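Local coordinates for protein vascular endothelial cadherin (Gallus gallus, PDB 3PPE) that mediates calcium-dependent, homophilic adhesion between endothelial cells through its extracellular cadherin domains, of which this chain holds the first two, EC1 and EC2, at residues Y35-E38 against A42-I45; Y152-V155 against I161-A164. One frame throughout, in Å; residues are numbered along the deposited sequence.

Contact 1: Y35-E38 against A42-I45; sequences YIIE and ANTI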
loop_
_atom_site.group_PDB
_atom_site.type_symbol
_atom_site.label_atom_id
_atom_site.label_comp_id
_atom_site.label_asym_id
_atom_site.label_seq_id
_atom_site.Cartn_x
_atom_site.Cartn_y
_atom_site.Cartn_z
ATOM N N TYR A 35 -14.321 -5.911 11.288
ATOM C CA TYR A 35 -14.373 -5.952 9.841
ATOM C C TYR A 35 -14.333 -7.402 9.383
ATOM O O TYR A 35 -13.486 -8.175 9.825
ATOM C CB TYR A 35 -13.191 -5.173 9.242
ATOM C CG TYR A 35 -13.226 -3.696 9.505
ATOM C CD1 TYR A 35 -12.518 -3.138 10.564
ATOM C CD2 TYR A 35 -13.950 -2.833 8.677
ATOM C CE1 TYR A 35 -12.536 -1.757 10.800
ATOM C CE2 TYR A 35 -13.973 -1.435 8.915
ATOM C CZ TYR A 35 -13.284 -0.913 9.973
ATOM O OH TYR A 35 -13.301 0.458 10.200
ATOM N N ILE A 36 -15.291 -7.772 8.531
ATOM C CA ILE A 36 -15.429 -9.133 7.998
ATOM C C ILE A 36 -15.493 -8.994 6.485
ATOM O O ILE A 36 -16.095 -8.038 5.969
ATOM C CB ILE A 36 -16.724 -9.822 8.497
ATOM C CG1 ILE A 36 -16.804 -9.809 10.035
ATOM C CG2 ILE A 36 -16.800 -11.266 8.027
ATOM C CD1 ILE A 36 -15.616 -10.525 10.749
ATOM N N ILE A 37 -14.839 -9.902 5.766
ATOM C CA ILE A 37 -14.921 -9.903 4.297
ATOM C C ILE A 37 -15.417 -11.222 3.729
ATOM O O ILE A 37 -15.274 -12.253 4.361
ATOM C CB ILE A 37 -13.549 -9.495 3.623
ATOM C CG1 ILE A 37 -12.409 -10.425 4.093
ATOM C CG2 ILE A 37 -13.218 -8.059 3.960
ATOM C CD1 ILE A 37 -11.005 -10.200 3.337
ATOM N N GLU A 38 -15.993 -11.165 2.514
ATOM C CA GLU A 38 -16.412 -12.318 1.776
ATOM C C GLU A 38 -16.050 -12.018 0.338
ATOM O O GLU A 38 -15.690 -10.895 0.025
ATOM C CB GLU A 38 -17.934 -12.509 1.879
ATOM C CG GLU A 38 -18.715 -11.452 1.150
ATOM C CD GLU A 38 -20.242 -11.660 1.178
ATOM O OE1 GLU A 38 -20.760 -12.544 0.466
ATOM O OE2 GLU A 38 -20.920 -10.895 1.885
ATOM N N ALA A 42 -11.509 -14.230 -0.539
ATOM C CA ALA A 42 -11.635 -13.644 0.815
ATOM C C ALA A 42 -11.346 -14.716 1.867
ATOM O O ALA A 42 -11.873 -15.831 1.770
ATOM C CB ALA A 42 -13.034 -13.074 1.039
ATOM N N ASN A 43 -10.539 -14.377 2.872
ATOM C CA ASN A 43 -10.245 -15.286 3.986
ATOM C C ASN A 43 -9.312 -16.463 3.628
ATOM O O ASN A 43 -9.001 -17.284 4.494
ATOM C CB ASN A 43 -11.551 -15.785 4.690
ATOM C CG ASN A 43 -12.469 -14.644 5.058
ATOM O OD1 ASN A 43 -12.111 -13.798 5.886
ATOM N ND2 ASN A 43 -13.616 -14.565 4.391
ATOM N N THR A 44 -8.877 -16.538 2.369
ATOM C CA THR A 44 -7.852 -17.492 1.934
ATOM C C THR A 44 -6.618 -16.671 1.541
ATOM O O THR A 44 -5.673 -16.528 2.329
ATOM C CB THR A 44 -8.320 -18.429 0.788
ATOM O OG1 THR A 44 -8.861 -17.669 -0.297
ATOM C CG2 THR A 44 -9.383 -19.448 1.257
ATOM N N ILE A 45 -6.650 -16.049 0.374
ATOM C CA ILE A 45 -5.540 -15.164 -0.008
ATOM C C ILE A 45 -5.546 -13.866 0.782
ATOM O O ILE A 45 -4.499 -13.406 1.246
ATOM C CB ILE A 45 -5.580 -14.850 -1.530
ATOM C CG1 ILE A 45 -5.408 -16.157 -2.302
ATOM C CG2 ILE A 45 -4.531 -13.719 -1.927
ATOM C CD1 ILE A 45 -5.531 -16.021 -3.879
HETATM O O HOH W 1 -13.284 -12.051 7.256
#

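Contact 2: Y152-V155 against I161-A164; sequences YFTV and IFTA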
loop_
_atom_site.group_PDB
_atom_site.type_symbol
_atom_site.label_atom_id
_atom_site.label_comp_id
_atom_site.label_asym_id
_atom_site.label_seq_id
_atom_site.Cartn_x
_atom_site.Cartn_y
_atom_site.Cartn_z
ATOM N N TYR A 152 17.610 -7.757 -47.037
ATOM C CA TYR A 152 16.625 -8.094 -48.061
ATOM C C TYR A 152 15.224 -7.577 -47.743
ATOM O O TYR A 152 14.490 -7.190 -48.673
ATOM C CB TYR A 152 16.622 -9.617 -48.306
ATOM C CG TYR A 152 17.990 -10.074 -48.750
ATOM C CD1 TYR A 152 18.847 -10.726 -47.858
ATOM C CD2 TYR A 152 18.467 -9.767 -50.033
ATOM C CE1 TYR A 152 20.110 -11.097 -48.235
ATOM C CE2 TYR A 152 19.729 -10.152 -50.423
ATOM C CZ TYR A 152 20.540 -10.813 -49.513
ATOM O OH TYR A 152 21.799 -11.188 -49.866
ATOM N N PHE A 153 14.888 -7.530 -46.436
ATOM C CA PHE A 153 13.550 -7.145 -45.927
ATOM C C PHE A 153 13.667 -6.285 -44.680
ATOM O O PHE A 153 14.603 -6.436 -43.929
ATOM C CB PHE A 153 12.683 -8.399 -45.598
ATOM C CG PHE A 153 12.476 -9.293 -46.793
ATOM C CD1 PHE A 153 13.390 -10.325 -47.079
ATOM C CD2 PHE A 153 11.448 -9.044 -47.689
ATOM C CE1 PHE A 153 13.238 -11.122 -48.218
ATOM C CE2 PHE A 153 11.278 -9.860 -48.842
ATOM C CZ PHE A 153 12.184 -10.892 -49.101
ATOM N N THR A 154 12.717 -5.388 -44.484
ATOM C CA THR A 154 12.631 -4.615 -43.253
ATOM C C THR A 154 11.337 -4.977 -42.539
ATOM O O THR A 154 10.439 -5.580 -43.118
ATOM C CB THR A 154 12.689 -3.072 -43.493
ATOM O OG1 THR A 154 11.538 -2.626 -44.213
ATOM C CG2 THR A 154 14.014 -2.654 -44.228
ATOM N N VAL A 155 11.234 -4.622 -41.267
ATOM C CA VAL A 155 9.982 -4.829 -40.560
ATOM C C VAL A 155 9.629 -3.541 -39.821
ATOM O O VAL A 155 10.532 -2.867 -39.303
ATOM C CB VAL A 155 10.087 -6.021 -39.572
ATOM C CG1 VAL A 155 11.163 -5.749 -38.484
ATOM C CG2 VAL A 155 8.735 -6.273 -38.885
ATOM N N ILE A 161 6.294 -6.725 -42.772
ATOM C CA ILE A 161 7.558 -6.965 -43.484
ATOM C C ILE A 161 7.453 -6.390 -44.894
ATOM O O ILE A 161 6.445 -6.571 -45.574
ATOM C CB ILE A 161 7.913 -8.479 -43.485
ATOM C CG1 ILE A 161 7.994 -8.985 -42.032
ATOM C CG2 ILE A 161 9.229 -8.781 -44.252
ATOM C CD1 ILE A 161 8.342 -10.439 -41.909
ATOM N N PHE A 162 8.505 -5.683 -45.309
ATOM C CA PHE A 162 8.578 -4.977 -46.590
ATOM C C PHE A 162 9.868 -5.356 -47.291
ATOM O O PHE A 162 10.856 -5.666 -46.620
ATOM C CB PHE A 162 8.624 -3.463 -46.359
ATOM C CG PHE A 162 7.433 -2.904 -45.640
ATOM C CD1 PHE A 162 7.418 -2.807 -44.237
ATOM C CD2 PHE A 162 6.355 -2.399 -46.356
ATOM C CE1 PHE A 162 6.292 -2.277 -43.577
ATOM C CE2 PHE A 162 5.230 -1.840 -45.707
ATOM C CZ PHE A 162 5.200 -1.782 -44.319
ATOM N N THR A 163 9.882 -5.275 -48.635
ATOM C CA THR A 163 11.128 -5.454 -49.393
ATOM C C THR A 163 12.070 -4.302 -49.021
ATOM O O THR A 163 11.635 -3.153 -48.911
ATOM C CB THR A 163 10.892 -5.472 -50.950
ATOM O OG1 THR A 163 10.298 -4.235 -51.330
ATOM C CG2 THR A 163 9.954 -6.656 -51.375
ATOM N N ALA A 164 13.349 -4.641 -48.818
ATOM C CA ALA A 164 14.412 -3.697 -48.458
ATOM C C ALA A 164 15.256 -3.284 -49.658
ATOM O O ALA A 164 16.099 -2.405 -49.535
ATOM C CB ALA A 164 15.338 -4.281 -47.376
HETATM O O HOH W 2 11.679 -1.497 -46.775
#

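Contact 1: Y35-E38 against A42-I45
A42 packs its methyl closely against the backbone of E38, with CB 3.3 Å from the carbonyl carbon C of E38, in the tight part of this contact. A42 CB also lies 4.1 Å from I37 CG1. That branch lies between the backbone N and the carbonyl carbon (chi1 57°), which brings it alongside both A42 and the amide of N43. I37 and A42 continue this apolar side onto L71 of strand 68-77, and I37 also reaches L24. Within this chain, strand 33-39 is an outermost strand of its four-stranded sheet in the EC1 beta sandwich. The backbones of I36 and E38 bond inward to H74 and T72, whereas N and O of I37 face the other way, and the loop leading to strand 46-49 folds back to meet them. N43 takes the O directly and the N through a water. Its ND2 donates to I37 O at 2.8 Å with a nearly straight N-H...O angle of 164°, although the donor sits above the carbonyl plane, 39° out of it. The water accepts from I37 N at 3.0 Å and donates to N43 OD1. With one end bonded directly and the other through water, the amide would probably be kept from flipping. This polar side is the looser one: N43 and E38 are exposed, and part of the link runs through water. The side chain of E38 sets off away from the loop, and its OE2 bonds to NE2 of H74. Further along the strand, Y35 packs on W2 of the second subunit.

Contact 2: Y152-V155 against I161-A164
F153 and T163 form a non-hydrogen-bonded antiparallel pair in the EC2 hairpin of strands 153-155 and 160-163, next to the hydrogen-bonded pair of T154 and F162. T154 N donates to F162 O at 2.8 Å, and F162 N returns a bond to T154 O at 2.9 Å. Beyond them, A164 N reaches Y152 O at 2.8 Å from above the carbonyl plane. The F153 side chain starts at CB, 3.4 Å from F162 O and also beside CG2 of I161 in one of that residue's two conformers. CG stands opposite the carbonyl carbon (chi1 -59°), turning the ring so that F162 O lies at its edge, 3.6 Å from CD2. CD2 also meets T163 CA at 4.0 Å, and CE2 approaches T163 CG2 at 4.3 Å. Farther out, the ring meets Y176 edge-to-face. With an alanine here, Y176 would probably lose its edge-to-face partner, though not the ring of Y152, and a gap would probably open beside T163. On the sheet face of T154 and F162, a water joins T154 OG1 to T163 O. Strand 160-163 lies between 153-155 and 122-129, while F153 and I161 reach I199 on strand 194-202, and F153 and V155 reach I146 on strand 142-148.

In the fold
Contact 1 belongs to EC1 and contact 2 to EC2, so they share no strand; their centres are about 55 Å apart, on opposite sides of the chain's centre. Each includes a strand that is outermost, within this chain, in a four-stranded sheet, and both are partly buried. In contact 1 a loop meets the strand: an asparagine side chain and a water take up the backbone groups of I37, and little surface is buried. Contact 2 is a regular hairpin joined by backbone bonds, burying more than twice the area and reaching deeper, through F153 and I161, into the sandwich core. Near contact 1, Y35 packs on the second subunit, whereas no other chain of the assembly touches contact 2.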